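Local coordinates for Alpha/beta hydrolase (Enterobacter asburiae, PDB 6KMO), which probably hydrolyses carboxylic esters, acting as an esterase or lipase with the alpha/beta-hydrolase fold, at residues A[187-192]-A[251-255]; A[183-187]-A[204-210]; A[47-52]-A[232-237]; A[106-111]-A[138-142]. The protein carries 2 engineered substitutions. All coordinates share one frame; numbering follows the deposited sequence.

How the interactions relate
Interactions 1 and 2 both use helix 181-195 and share Ala187. Their centres lie 10 Å apart. Interaction 2 packs this helix on strand 203-207 of the central sheet, and interaction 1 covers the next turns with loop 251-255. Interaction 4 joins two loops that follow neighbouring strands, 99-105 and 132-136. Interaction 3 sets the 47-52 segment on helix 231-241. Its centre is 12 Å from that of interaction 4, and Phe237 packs on Gly109 there. Along the chain, interactions 2 and 4 nest within interaction 3; interaction 4 closes before 1 and 2 open, and 1 alternates with 2 and 3. The set runs from sheet core, through the HGGG loop, to helices that probably form the cap.

Interaction 1: A[187-192]-A[251-255]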
loop_
_atom_site.group_PDB
_atom_site.type_symbol
_atom_site.label_atom_id
_atom_site.label_comp_id
_atom_site.label_asym_id
_atom_site.label_seq_id
_atom_site.Cartn_x
_atom_site.Cartn_y
_atom_site.Cartn_z
ATOM N N ALA A 187 -12.635 -14.695 0.631
ATOM C CA ALA A 187 -13.741 -14.473 -0.294
ATOM C C ALA A 187 -14.802 -15.563 -0.173
ATOM O O ALA A 187 -16.007 -15.273 -0.205
ATOM C CB ALA A 187 -13.209 -14.390 -1.731
ATOM N N SER A 188 -14.377 -16.816 -0.013
ATOM C CA SER A 188 -15.319 -17.925 0.066
ATOM C C SER A 188 -16.201 -17.804 1.297
ATOM O O SER A 188 -17.411 -18.072 1.242
ATOM C CB SER A 188 -14.523 -19.221 0.099
ATOM O OG SER A 188 -15.358 -20.326 -0.118
ATOM N N VAL A 189 -15.615 -17.422 2.429
ATOM C CA VAL A 189 -16.386 -17.256 3.659
ATOM C C VAL A 189 -17.310 -16.057 3.542
ATOM O O VAL A 189 -18.471 -16.114 3.955
ATOM C CB VAL A 189 -15.438 -17.153 4.865
ATOM C CG1 VAL A 189 -16.185 -16.694 6.129
ATOM C CG2 VAL A 189 -14.776 -18.491 5.115
ATOM N N ALA A 190 -16.826 -14.959 2.965
ATOM C CA ALA A 190 -17.679 -13.791 2.782
ATOM C C ALA A 190 -18.878 -14.109 1.888
ATOM O O ALA A 190 -19.999 -13.648 2.153
ATOM C CB ALA A 190 -16.873 -12.617 2.227
ATOM N N LEU A 191 -18.674 -14.892 0.831
ATOM C CA LEU A 191 -19.775 -15.226 -0.077
ATOM C C LEU A 191 -20.751 -16.201 0.574
ATOM O O LEU A 191 -21.966 -16.102 0.361
ATOM C CB LEU A 191 -19.226 -15.771 -1.388
ATOM C CG LEU A 191 -18.523 -14.750 -2.291
ATOM C CD1 LEU A 191 -17.699 -15.429 -3.358
ATOM C CD2 LEU A 191 -19.523 -13.773 -2.893
ATOM N N GLN A 192 -20.261 -17.130 1.394
ATOM C CA GLN A 192 -21.181 -17.962 2.166
ATOM C C GLN A 192 -21.983 -17.103 3.137
ATOM O O GLN A 192 -23.203 -17.264 3.259
ATOM C CB GLN A 192 -20.403 -19.020 2.945
ATOM C CG GLN A 192 -19.858 -20.154 2.106
ATOM C CD GLN A 192 -19.008 -21.082 2.932
ATOM O OE1 GLN A 192 -19.523 -21.923 3.660
ATOM N NE2 GLN A 192 -17.699 -20.908 2.860
ATOM N N ILE A 251 -18.266 -20.079 -7.508
ATOM C CA ILE A 251 -17.694 -18.827 -7.002
ATOM C C ILE A 251 -17.011 -18.987 -5.643
ATOM O O ILE A 251 -16.221 -18.115 -5.253
ATOM C CB ILE A 251 -18.728 -17.681 -6.954
ATOM C CG1 ILE A 251 -19.819 -17.932 -5.903
ATOM C CG2 ILE A 251 -19.315 -17.456 -8.333
ATOM C CD1 ILE A 251 -20.776 -16.752 -5.745
ATOM N N LEU A 252 -17.295 -20.064 -4.910
ATOM C CA LEU A 252 -16.634 -20.319 -3.640
ATOM C C LEU A 252 -15.242 -20.899 -3.831
ATOM O O LEU A 252 -14.499 -21.038 -2.847
ATOM C CB LEU A 252 -17.467 -21.265 -2.773
ATOM C CG LEU A 252 -18.879 -20.775 -2.469
ATOM C CD1 LEU A 252 -19.592 -21.786 -1.569
ATOM C CD2 LEU A 252 -18.890 -19.401 -1.820
ATOM N N ALA A 253 -14.882 -21.257 -5.062
ATOM C CA ALA A 253 -13.542 -21.689 -5.437
ATOM C C ALA A 253 -12.850 -20.663 -6.321
ATOM O O ALA A 253 -11.684 -20.315 -6.078
ATOM C CB ALA A 253 -13.577 -23.045 -6.150
ATOM N N SER A 254 -13.547 -20.158 -7.338
ATOM C CA SER A 254 -13.013 -19.166 -8.268
ATOM C C SER A 254 -13.857 -17.902 -8.183
ATOM O O SER A 254 -14.692 -17.643 -9.063
ATOM C CB SER A 254 -13.002 -19.685 -9.705
ATOM O OG SER A 254 -12.113 -20.761 -9.846
ATOM N N PRO A 255 -13.689 -17.109 -7.114
ATOM C CA PRO A 255 -14.540 -15.914 -6.949
ATOM C C PRO A 255 -14.390 -14.900 -8.069
ATOM O O PRO A 255 -15.297 -14.083 -8.281
ATOM C CB PRO A 255 -14.110 -15.350 -5.590
ATOM C CG PRO A 255 -12.709 -15.912 -5.391
ATOM C CD PRO A 255 -12.753 -17.288 -5.987
#
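Leu252 lies against one side of the helix that carries Ser188, Leu191 and Gln192. Its CB is 3.5 Å from Ser188 OG. CG stands beside its own backbone N, opposite the carbonyl carbon (chi1 -58°), and from there the two methyls reach the helix. CD1 is 4.0 Å from Gln192 CG, and the two side chains cross at about a right angle. CD2 reaches Leu191 CB at 3.7 Å and also rests against the main-chain O of Ser188. The backbone of Leu252 takes part too. Its carbonyl O accepts a 2.9 Å hydrogen bond from Ser188 OG, in the carbonyl plane and on a lone pair. Ser188 adopts two conformations, so this bond and the contact of OG with Leu252 CB hold for one of them and are less certain.

Helix 181-195 is the one that follows the putative nucleophile elbow of the alpha/beta-hydrolase fold. Loop 251-255, between helices 245-248 and 260-263, closes over it.

Leu191 CD1 points into this loop, 3.6 Å from Ile251 O and 4.1 Å from Ile251 CD1. One turn earlier, Ala187 CB packs 4.0 Å from Pro255 CG. The amide of Gln192 turns elsewhere: NE2 bonds to Ile150 O, with a second, weak bond back to Ser188 O. Phe13 of the second subunit packs on Ile251 and Leu252, and Leu8 of that subunit packs on Gln192.

Interaction 2: A[183-187]-A[204-210]; sequences GNMVA and NVMLWPV
Asn184 and Val210 make the one hydrogen bond between segments 183-187 and 204-210; its acceptor lies past the strand. Asn184 ND2 donates to Val210 O at 3.1 Å, with an N-H...O angle of 154°. The acceptor lies in the plane of the Asn184 amide, but the donor sits well above the Val210 carbonyl plane. Asn184 CG is anti to its own N (chi1 -180°), which brings the amide to the carbonyl of Val210. The same ND2 bonds to Ala253 O, so two main-chain carbonyls grip the amide nitrogen of this buried side chain.

The pairing belongs to a beta-alpha-beta crossover formed by strand 174-179, helix 181-195 and strand 203-207. Helix and strand segments run roughly antiparallel, with their axes 7.4 Å apart at closest.

The remaining contacts are packing. Val186 CG1 lies 3.6 Å from Asn204 CG and 3.8 Å from Met206 CG. Val186 and Asn204 slide past each other in opposite directions. Met206 bends at its last torsion (chi3 65°), and its CE comes to 3.5 Å from Gly183 O and 4.0 Å from Ala187 CB. Pro209 CB, 4.0 Å from Gly183 C, sits where a CB on Gly183 would point, so this approach depends on glycine.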
loop_
_atom_site.group_PDB
_atom_site.type_symbol
_atom_site.label_atom_id
_atom_site.label_comp_id
_atom_site.label_asym_id
_atom_site.label_seq_id
_atom_site.Cartn_x
_atom_site.Cartn_y
_atom_site.Cartn_z
ATOM N N GLY A 183 -6.399 -16.119 1.233
ATOM C CA GLY A 183 -7.156 -14.994 0.700
ATOM C C GLY A 183 -8.349 -15.433 -0.134
ATOM O O GLY A 183 -9.410 -14.803 -0.105
ATOM N N ASN A 184 -8.194 -16.521 -0.888
ATOM C CA ASN A 184 -9.326 -17.185 -1.530
ATOM C C ASN A 184 -10.383 -17.547 -0.501
ATOM O O ASN A 184 -11.576 -17.299 -0.703
ATOM C CB ASN A 184 -8.785 -18.439 -2.229
ATOM C CG ASN A 184 -9.835 -19.232 -2.944
ATOM O OD1 ASN A 184 -10.436 -20.133 -2.353
ATOM N ND2 ASN A 184 -10.050 -18.934 -4.218
ATOM N N MET A 185 -9.939 -18.108 0.628
ATOM C CA MET A 185 -10.837 -18.538 1.702
ATOM C C MET A 185 -11.588 -17.356 2.311
ATOM O O MET A 185 -12.766 -17.487 2.674
ATOM C CB MET A 185 -10.022 -19.325 2.734
ATOM C CG MET A 185 -10.840 -20.135 3.755
ATOM S SD MET A 185 -9.814 -21.352 4.739
ATOM C CE MET A 185 -9.484 -22.573 3.454
ATOM N N VAL A 186 -10.945 -16.184 2.410
ATOM C CA VAL A 186 -11.634 -14.963 2.836
ATOM C C VAL A 186 -12.852 -14.715 1.949
ATOM O O VAL A 186 -13.973 -14.495 2.430
ATOM C CB VAL A 186 -10.671 -13.759 2.794
ATOM C CG1 VAL A 186 -11.451 -12.433 2.860
ATOM C CG2 VAL A 186 -9.640 -13.836 3.918
ATOM N N ALA A 187 -12.635 -14.695 0.631
ATOM C CA ALA A 187 -13.741 -14.473 -0.294
ATOM C C ALA A 187 -14.802 -15.563 -0.173
ATOM O O ALA A 187 -16.007 -15.273 -0.205
ATOM C CB ALA A 187 -13.209 -14.390 -1.731
ATOM N N ASN A 204 -12.395 -7.332 5.010
ATOM C CA ASN A 204 -11.611 -8.430 4.463
ATOM C C ASN A 204 -10.226 -7.913 4.096
ATOM O O ASN A 204 -10.099 -6.844 3.491
ATOM C CB ASN A 204 -12.221 -8.927 3.157
ATOM C CG ASN A 204 -13.542 -9.594 3.328
ATOM O OD1 ASN A 204 -13.841 -10.171 4.372
ATOM N ND2 ASN A 204 -14.342 -9.564 2.277
ATOM N N VAL A 205 -9.200 -8.695 4.394
ATOM C CA VAL A 205 -7.853 -8.447 3.894
ATOM C C VAL A 205 -7.413 -9.694 3.146
ATOM O O VAL A 205 -7.191 -10.752 3.745
ATOM C CB VAL A 205 -6.851 -8.083 4.992
ATOM C CG1 VAL A 205 -5.505 -7.814 4.345
ATOM C CG2 VAL A 205 -7.310 -6.874 5.793
ATOM N N MET A 206 -7.302 -9.577 1.831
ATOM C CA MET A 206 -6.883 -10.662 0.951
ATOM C C MET A 206 -5.443 -10.383 0.553
ATOM O O MET A 206 -5.174 -9.474 -0.245
ATOM C CB MET A 206 -7.806 -10.749 -0.270
ATOM C CG MET A 206 -9.256 -11.074 0.056
ATOM S SD MET A 206 -10.505 -10.959 -1.348
ATOM C CE MET A 206 -9.900 -12.291 -2.428
ATOM N N LEU A 207 -4.518 -11.146 1.122
ATOM C CA LEU A 207 -3.082 -10.940 0.913
ATOM C C LEU A 207 -2.649 -11.856 -0.223
ATOM O O LEU A 207 -2.705 -13.085 -0.100
ATOM C CB LEU A 207 -2.298 -11.246 2.185
ATOM C CG LEU A 207 -2.645 -10.361 3.390
ATOM C CD1 LEU A 207 -1.956 -10.906 4.626
ATOM C CD2 LEU A 207 -2.265 -8.929 3.150
ATOM N N TRP A 208 -2.240 -11.245 -1.334
ATOM C CA TRP A 208 -1.786 -11.922 -2.548
ATOM C C TRP A 208 -2.643 -13.169 -2.834
ATOM O O TRP A 208 -2.126 -14.300 -2.879
ATOM C CB TRP A 208 -0.286 -12.221 -2.523
ATOM C CG TRP A 208 0.243 -12.716 -1.221
ATOM C CD1 TRP A 208 0.436 -14.021 -0.889
ATOM C CD2 TRP A 208 0.626 -11.945 -0.067
ATOM N NE1 TRP A 208 0.885 -14.123 0.406
ATOM C CE2 TRP A 208 1.026 -12.861 0.922
ATOM C CE3 TRP A 208 0.655 -10.580 0.235
ATOM C CZ2 TRP A 208 1.444 -12.454 2.185
ATOM C CZ3 TRP A 208 1.075 -10.188 1.505
ATOM C CH2 TRP A 208 1.464 -11.122 2.448
ATOM N N PRO A 209 -3.943 -12.992 -3.052
ATOM C CA PRO A 209 -4.881 -14.116 -3.075
ATOM C C PRO A 209 -4.894 -14.882 -4.388
ATOM O O PRO A 209 -4.591 -14.355 -5.465
ATOM C CB PRO A 209 -6.242 -13.422 -2.897
ATOM C CG PRO A 209 -6.042 -12.077 -3.581
ATOM C CD PRO A 209 -4.644 -11.690 -3.130
ATOM N N VAL A 210 -5.316 -16.142 -4.269
ATOM C CA VAL A 210 -5.789 -16.949 -5.393
ATOM C C VAL A 210 -7.256 -16.608 -5.636
ATOM O O VAL A 210 -8.066 -16.658 -4.704
ATOM C CB VAL A 210 -5.654 -18.445 -5.073
ATOM C CG1 VAL A 210 -6.340 -19.285 -6.154
ATOM C CG2 VAL A 210 -4.205 -18.862 -4.874
#

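Interaction 3: A[47-52]-A[232-237]; sequences MEQMTP and NMMKWF
Glu48 and Asn232 are linked through a water. The water donates to Glu48 OE2 at 2.6 Å and accepts from Asn232 ND2 at 3.1 Å. The carboxylate and amide planes are 67° apart. Glu48 CG sits between its backbone N and carbonyl carbon (chi1 70°), and the chain bends again at the next bond. These two bends bring the carboxylate obliquely against Asn232, with OE2 3.5 Å from Asn232 CB.

Trp236 is the main surface of the contact. Glu48 CA stands over the face of its five-membered ring, 3.9 Å from the centroid, in a CH-pi contact. Met47 O and Glu48 O lie over the ring face, while Pro52 CA comes to the edge. Glu48 CB also packs on Trp236 CB at 3.7 Å. Met47 extends past the ring with CG 3.9 Å from Trp236 CZ3, then turns at its last torsion. Its SD meets Met233 CE at 4.0 Å. SD also approaches Phe237 CZ at 4.0 Å, an oblique Met-aromatic contact.

Segment 47-52 leads into helix 52-63, where Thr51 is the N-cap. Helix 231-241 lies in the long connection after strand 203-207. In hormone-sensitive lipase relatives, N-terminal helices and this connection build a cap over the active site, and the position here is consistent with that.

No direct hydrogen bond crosses between the segments. The join therefore rests on Glu48 CA and CB against Trp236 and on Met47 against Trp236, Met233 and Phe237, with one water bridge at its more exposed margin.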
loop_
_atom_site.group_PDB
_atom_site.type_symbol
_atom_site.label_atom_id
_atom_site.label_comp_id
_atom_site.label_asym_id
_atom_site.label_seq_id
_atom_site.Cartn_x
_atom_site.Cartn_y
_atom_site.Cartn_z
ATOM N N MET A 47 8.495 -29.022 -6.629
ATOM C CA MET A 47 7.562 -29.371 -5.563
ATOM C C MET A 47 6.436 -30.266 -6.071
ATOM O O MET A 47 6.000 -31.174 -5.361
ATOM C CB MET A 47 6.980 -28.115 -4.911
ATOM C CG MET A 47 5.954 -28.446 -3.802
ATOM S SD MET A 47 5.320 -26.993 -2.849
ATOM C CE MET A 47 6.754 -26.709 -1.811
ATOM N N GLU A 48 5.944 -30.015 -7.291
ATOM C CA GLU A 48 4.824 -30.796 -7.805
ATOM C C GLU A 48 5.174 -32.259 -8.033
ATOM O O GLU A 48 4.261 -33.056 -8.295
ATOM C CB GLU A 48 4.239 -30.155 -9.064
ATOM C CG GLU A 48 5.111 -30.206 -10.317
ATOM C CD GLU A 48 6.139 -29.089 -10.453
ATOM O OE1 GLU A 48 6.286 -28.269 -9.514
ATOM O OE2 GLU A 48 6.796 -29.019 -11.512
ATOM N N GLN A 49 6.446 -32.634 -7.939
ATOM C CA GLN A 49 6.865 -34.032 -8.013
ATOM C C GLN A 49 7.039 -34.664 -6.640
ATOM O O GLN A 49 7.409 -35.846 -6.548
ATOM C CB GLN A 49 8.168 -34.142 -8.808
ATOM C CG GLN A 49 8.012 -33.765 -10.268
ATOM C CD GLN A 49 9.323 -33.790 -11.022
ATOM O OE1 GLN A 49 10.290 -34.431 -10.600
ATOM N NE2 GLN A 49 9.369 -33.071 -12.125
ATOM N N MET A 50 6.779 -33.917 -5.568
ATOM C CA MET A 50 6.936 -34.419 -4.211
ATOM C C MET A 50 5.631 -35.025 -3.705
ATOM O O MET A 50 4.543 -34.753 -4.220
ATOM C CB MET A 50 7.327 -33.270 -3.272
ATOM C CG MET A 50 8.693 -32.667 -3.517
ATOM S SD MET A 50 9.076 -31.267 -2.378
ATOM C CE MET A 50 10.636 -30.751 -3.085
ATOM N N THR A 51 5.738 -35.840 -2.660
ATOM C CA THR A 51 4.542 -36.226 -1.940
ATOM C C THR A 51 4.038 -35.022 -1.150
ATOM O O THR A 51 4.795 -34.087 -0.881
ATOM C CB THR A 51 4.835 -37.349 -0.960
ATOM O OG1 THR A 51 5.716 -36.879 0.051
ATOM C CG2 THR A 51 5.486 -38.544 -1.673
ATOM N N PRO A 52 2.764 -35.020 -0.759
ATOM C CA PRO A 52 2.293 -33.941 0.125
ATOM C C PRO A 52 3.158 -33.778 1.353
ATOM O O PRO A 52 3.468 -32.647 1.745
ATOM C CB PRO A 52 0.861 -34.366 0.457
ATOM C CG PRO A 52 0.427 -35.071 -0.780
ATOM C CD PRO A 52 1.647 -35.823 -1.281
ATOM N N ASN A 232 3.407 -24.469 -12.392
ATOM C CA ASN A 232 3.170 -25.891 -12.151
ATOM C C ASN A 232 2.788 -26.162 -10.702
ATOM O O ASN A 232 1.996 -27.073 -10.439
ATOM C CB ASN A 232 4.399 -26.706 -12.546
ATOM C CG ASN A 232 4.499 -26.906 -14.031
ATOM O OD1 ASN A 232 3.556 -26.689 -14.759
ATOM N ND2 ASN A 232 5.669 -27.327 -14.483
ATOM N N MET A 233 3.339 -25.410 -9.752
ATOM C CA MET A 233 2.900 -25.545 -8.364
ATOM C C MET A 233 1.420 -25.200 -8.239
ATOM O O MET A 233 0.656 -25.911 -7.579
ATOM C CB MET A 233 3.740 -24.656 -7.448
ATOM C CG MET A 233 5.136 -25.216 -7.130
ATOM S SD MET A 233 6.369 -23.970 -6.481
ATOM C CE MET A 233 5.645 -23.594 -4.894
ATOM N N MET A 234 0.994 -24.097 -8.853
ATOM C CA MET A 234 -0.404 -23.696 -8.765
ATOM C C MET A 234 -1.325 -24.755 -9.361
ATOM O O MET A 234 -2.398 -25.039 -8.809
ATOM C CB MET A 234 -0.627 -22.346 -9.438
ATOM C CG MET A 234 -0.254 -21.132 -8.570
ATOM S SD MET A 234 -1.022 -21.045 -6.862
ATOM C CE MET A 234 -2.776 -21.453 -7.291
ATOM N N LYS A 235 -0.932 -25.350 -10.491
ATOM C CA LYS A 235 -1.752 -26.402 -11.085
ATOM C C LYS A 235 -1.847 -27.607 -10.159
ATOM O O LYS A 235 -2.923 -28.210 -10.016
ATOM C CB LYS A 235 -1.184 -26.810 -12.442
ATOM C CG LYS A 235 -1.379 -25.772 -13.527
ATOM C CD LYS A 235 -0.737 -26.210 -14.844
ATOM C CE LYS A 235 -1.007 -25.204 -15.932
ATOM N NZ LYS A 235 -0.381 -25.611 -17.238
ATOM N N TRP A 236 -0.735 -27.956 -9.505
ATOM C CA TRP A 236 -0.706 -29.073 -8.565
ATOM C C TRP A 236 -1.582 -28.788 -7.350
ATOM O O TRP A 236 -2.312 -29.663 -6.866
ATOM C CB TRP A 236 0.741 -29.339 -8.149
ATOM C CG TRP A 236 0.971 -30.540 -7.305
ATOM C CD1 TRP A 236 0.778 -31.844 -7.655
ATOM C CD2 TRP A 236 1.488 -30.562 -5.972
ATOM N NE1 TRP A 236 1.123 -32.669 -6.622
ATOM C CE2 TRP A 236 1.566 -31.906 -5.573
ATOM C CE3 TRP A 236 1.891 -29.568 -5.071
ATOM C CZ2 TRP A 236 2.033 -32.289 -4.329
ATOM C CZ3 TRP A 236 2.344 -29.959 -3.830
ATOM C CH2 TRP A 236 2.415 -31.302 -3.474
ATOM N N PHE A 237 -1.486 -27.582 -6.808
ATOM C CA PHE A 237 -2.320 -27.218 -5.669
ATOM C C PHE A 237 -3.795 -27.337 -6.024
ATOM O O PHE A 237 -4.572 -27.979 -5.304
ATOM C CB PHE A 237 -1.991 -25.791 -5.230
ATOM C CG PHE A 237 -0.612 -25.593 -4.620
ATOM C CD1 PHE A 237 0.007 -26.562 -3.840
ATOM C CD2 PHE A 237 0.042 -24.382 -4.798
ATOM C CE1 PHE A 237 1.250 -26.338 -3.277
ATOM C CE2 PHE A 237 1.283 -24.141 -4.222
ATOM C CZ PHE A 237 1.887 -25.121 -3.463
HETATM O O HOH W 1 8.390 -27.520 -12.971
#

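Interaction 4: A[106-111]-A[138-142]; sequences HGGGWV and YTPSP
This is a loop-to-loop contact at the ends of two adjacent parallel strands, built on a His106-Tyr138 stack, a tyrosine hydroxyl bond and a backbone bond. The loops follow strands 99-105 and 132-136. The His106 and Tyr138 rings form an offset stack, with planes 8° apart and centroids 4.2 Å apart. His106 NE2 lies over the Tyr138 ring, and Tyr138 OH lies over the imidazole face.

Tyr138 CG lies between its backbone N and carbonyl carbon (chi1 61°), and the ring reaches across to the other loop. Its hydroxyl donates to His106 O at 2.7 Å, from above the carbonyl plane. Water 3 donates to the same hydroxyl and accepts a weak bond from Trp110 N. Both imidazole nitrogens have polar partners. ND1 donates to Gly107 O at 2.7 Å, nearly in the ring plane, and NE2 pairs with water 2 at 2.7 Å. That water also donates to Tyr138 O.

His106 to Gly109 form the HGGG motif of the hormone-sensitive lipase family, whose glycine N-H groups help form the oxyanion hole in relatives. Gly108 and Gly109 take positive phi, which favours glycine; at Gly108 a CB would also jam against Gly107 O.

Further along, Ser141 N donates to Trp110 O at 3.0 Å. Val111 CA approaches Ser141 O at 3.2 Å in a CA-H...O contact. Ser141 OG lies 3.7 Å from Trp110 CB but bonds to Ala144 O. The Trp110 indole stacks on Tyr241 and meets Trp238 edge-to-face, tying the loop to helix 231-241.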
loop_
_atom_site.group_PDB
_atom_site.type_symbol
_atom_site.label_atom_id
_atom_site.label_comp_id
_atom_site.label_asym_id
_atom_site.label_seq_id
_atom_site.Cartn_x
_atom_site.Cartn_y
_atom_site.Cartn_z
ATOM N N HIS A 106 -4.881 -19.496 6.593
ATOM C CA HIS A 106 -3.516 -19.635 6.121
ATOM C C HIS A 106 -3.467 -20.065 4.659
ATOM O O HIS A 106 -4.405 -20.645 4.114
ATOM C CB HIS A 106 -2.727 -20.594 7.008
ATOM C CG HIS A 106 -3.032 -22.051 6.812
ATOM N ND1 HIS A 106 -2.473 -22.782 5.788
ATOM C CD2 HIS A 106 -3.758 -22.925 7.545
ATOM C CE1 HIS A 106 -2.861 -24.039 5.885
ATOM N NE2 HIS A 106 -3.645 -24.153 6.939
ATOM N N GLY A 107 -2.328 -19.781 4.030
ATOM C CA GLY A 107 -2.040 -20.220 2.686
ATOM C C GLY A 107 -1.185 -21.471 2.647
ATOM O O GLY A 107 -0.917 -22.120 3.656
ATOM N N GLY A 108 -0.743 -21.800 1.436
ATOM C CA GLY A 108 -0.053 -23.049 1.196
ATOM C C GLY A 108 -0.652 -23.933 0.127
ATOM O O GLY A 108 -0.337 -25.134 0.073
ATOM N N GLY A 109 -1.504 -23.386 -0.743
ATOM C CA GLY A 109 -2.011 -24.190 -1.838
ATOM C C GLY A 109 -2.907 -25.323 -1.417
ATOM O O GLY A 109 -3.036 -26.313 -2.171
ATOM N N TRP A 110 -3.528 -25.222 -0.237
ATOM C CA TRP A 110 -4.385 -26.219 0.398
ATOM C C TRP A 110 -3.598 -27.424 0.904
ATOM O O TRP A 110 -3.956 -28.016 1.923
ATOM C CB TRP A 110 -5.555 -26.633 -0.496
ATOM C CG TRP A 110 -6.450 -25.477 -0.860
ATOM C CD1 TRP A 110 -7.321 -24.815 -0.043
ATOM C CD2 TRP A 110 -6.557 -24.842 -2.142
ATOM N NE1 TRP A 110 -7.955 -23.812 -0.720
ATOM C CE2 TRP A 110 -7.514 -23.813 -2.018
ATOM C CE3 TRP A 110 -5.935 -25.041 -3.382
ATOM C CZ2 TRP A 110 -7.875 -23.001 -3.079
ATOM C CZ3 TRP A 110 -6.298 -24.242 -4.434
ATOM C CH2 TRP A 110 -7.262 -23.235 -4.288
ATOM N N VAL A 111 -2.508 -27.768 0.226
ATOM C CA VAL A 111 -1.658 -28.891 0.626
ATOM C C VAL A 111 -0.748 -28.513 1.790
ATOM O O VAL A 111 -0.573 -29.309 2.729
ATOM C CB VAL A 111 -0.851 -29.376 -0.592
ATOM C CG1 VAL A 111 0.038 -30.548 -0.204
ATOM C CG2 VAL A 111 -1.754 -29.756 -1.736
ATOM N N TYR A 138 -7.947 -25.726 9.322
ATOM C CA TYR A 138 -8.768 -26.445 8.348
ATOM C C TYR A 138 -8.042 -27.688 7.835
ATOM O O TYR A 138 -6.813 -27.792 7.875
ATOM C CB TYR A 138 -9.178 -25.515 7.203
ATOM C CG TYR A 138 -8.077 -24.899 6.349
ATOM C CD1 TYR A 138 -7.482 -25.621 5.340
ATOM C CD2 TYR A 138 -7.678 -23.580 6.528
ATOM C CE1 TYR A 138 -6.525 -25.049 4.516
ATOM C CE2 TYR A 138 -6.725 -23.001 5.723
ATOM C CZ TYR A 138 -6.148 -23.743 4.710
ATOM O OH TYR A 138 -5.200 -23.204 3.877
ATOM N N THR A 139 -8.816 -28.645 7.353
ATOM C CA THR A 139 -8.233 -29.902 6.890
ATOM C C THR A 139 -7.483 -29.682 5.583
ATOM O O THR A 139 -8.049 -29.091 4.649
ATOM C CB THR A 139 -9.323 -30.950 6.668
ATOM O OG1 THR A 139 -10.080 -31.107 7.874
ATOM C CG2 THR A 139 -8.707 -32.290 6.278
ATOM N N PRO A 140 -6.232 -30.145 5.473
ATOM C CA PRO A 140 -5.478 -29.965 4.227
ATOM C C PRO A 140 -6.006 -30.848 3.110
ATOM O O PRO A 140 -6.727 -31.827 3.318
ATOM C CB PRO A 140 -4.053 -30.390 4.588
ATOM C CG PRO A 140 -4.018 -30.539 6.073
ATOM C CD PRO A 140 -5.416 -30.794 6.515
ATOM N N SER A 141 -5.600 -30.500 1.900
ATOM C CA SER A 141 -5.735 -31.348 0.730
ATOM C C SER A 141 -4.440 -32.119 0.500
ATOM O O SER A 141 -3.352 -31.629 0.817
ATOM C CB SER A 141 -6.048 -30.505 -0.511
ATOM O OG SER A 141 -7.312 -29.854 -0.380
ATOM N N PRO A 142 -4.506 -33.336 -0.071
ATOM C CA PRO A 142 -5.695 -33.999 -0.608
ATOM C C PRO A 142 -6.493 -34.818 0.392
ATOM O O PRO A 142 -7.439 -35.492 -0.012
ATOM C CB PRO A 142 -5.095 -34.906 -1.685
ATOM C CG PRO A 142 -3.777 -35.296 -1.126
ATOM C CD PRO A 142 -3.272 -34.057 -0.417
HETATM O O HOH W 2 -4.492 -26.721 7.244
HETATM O O HOH W 3 -2.986 -24.145 2.318
#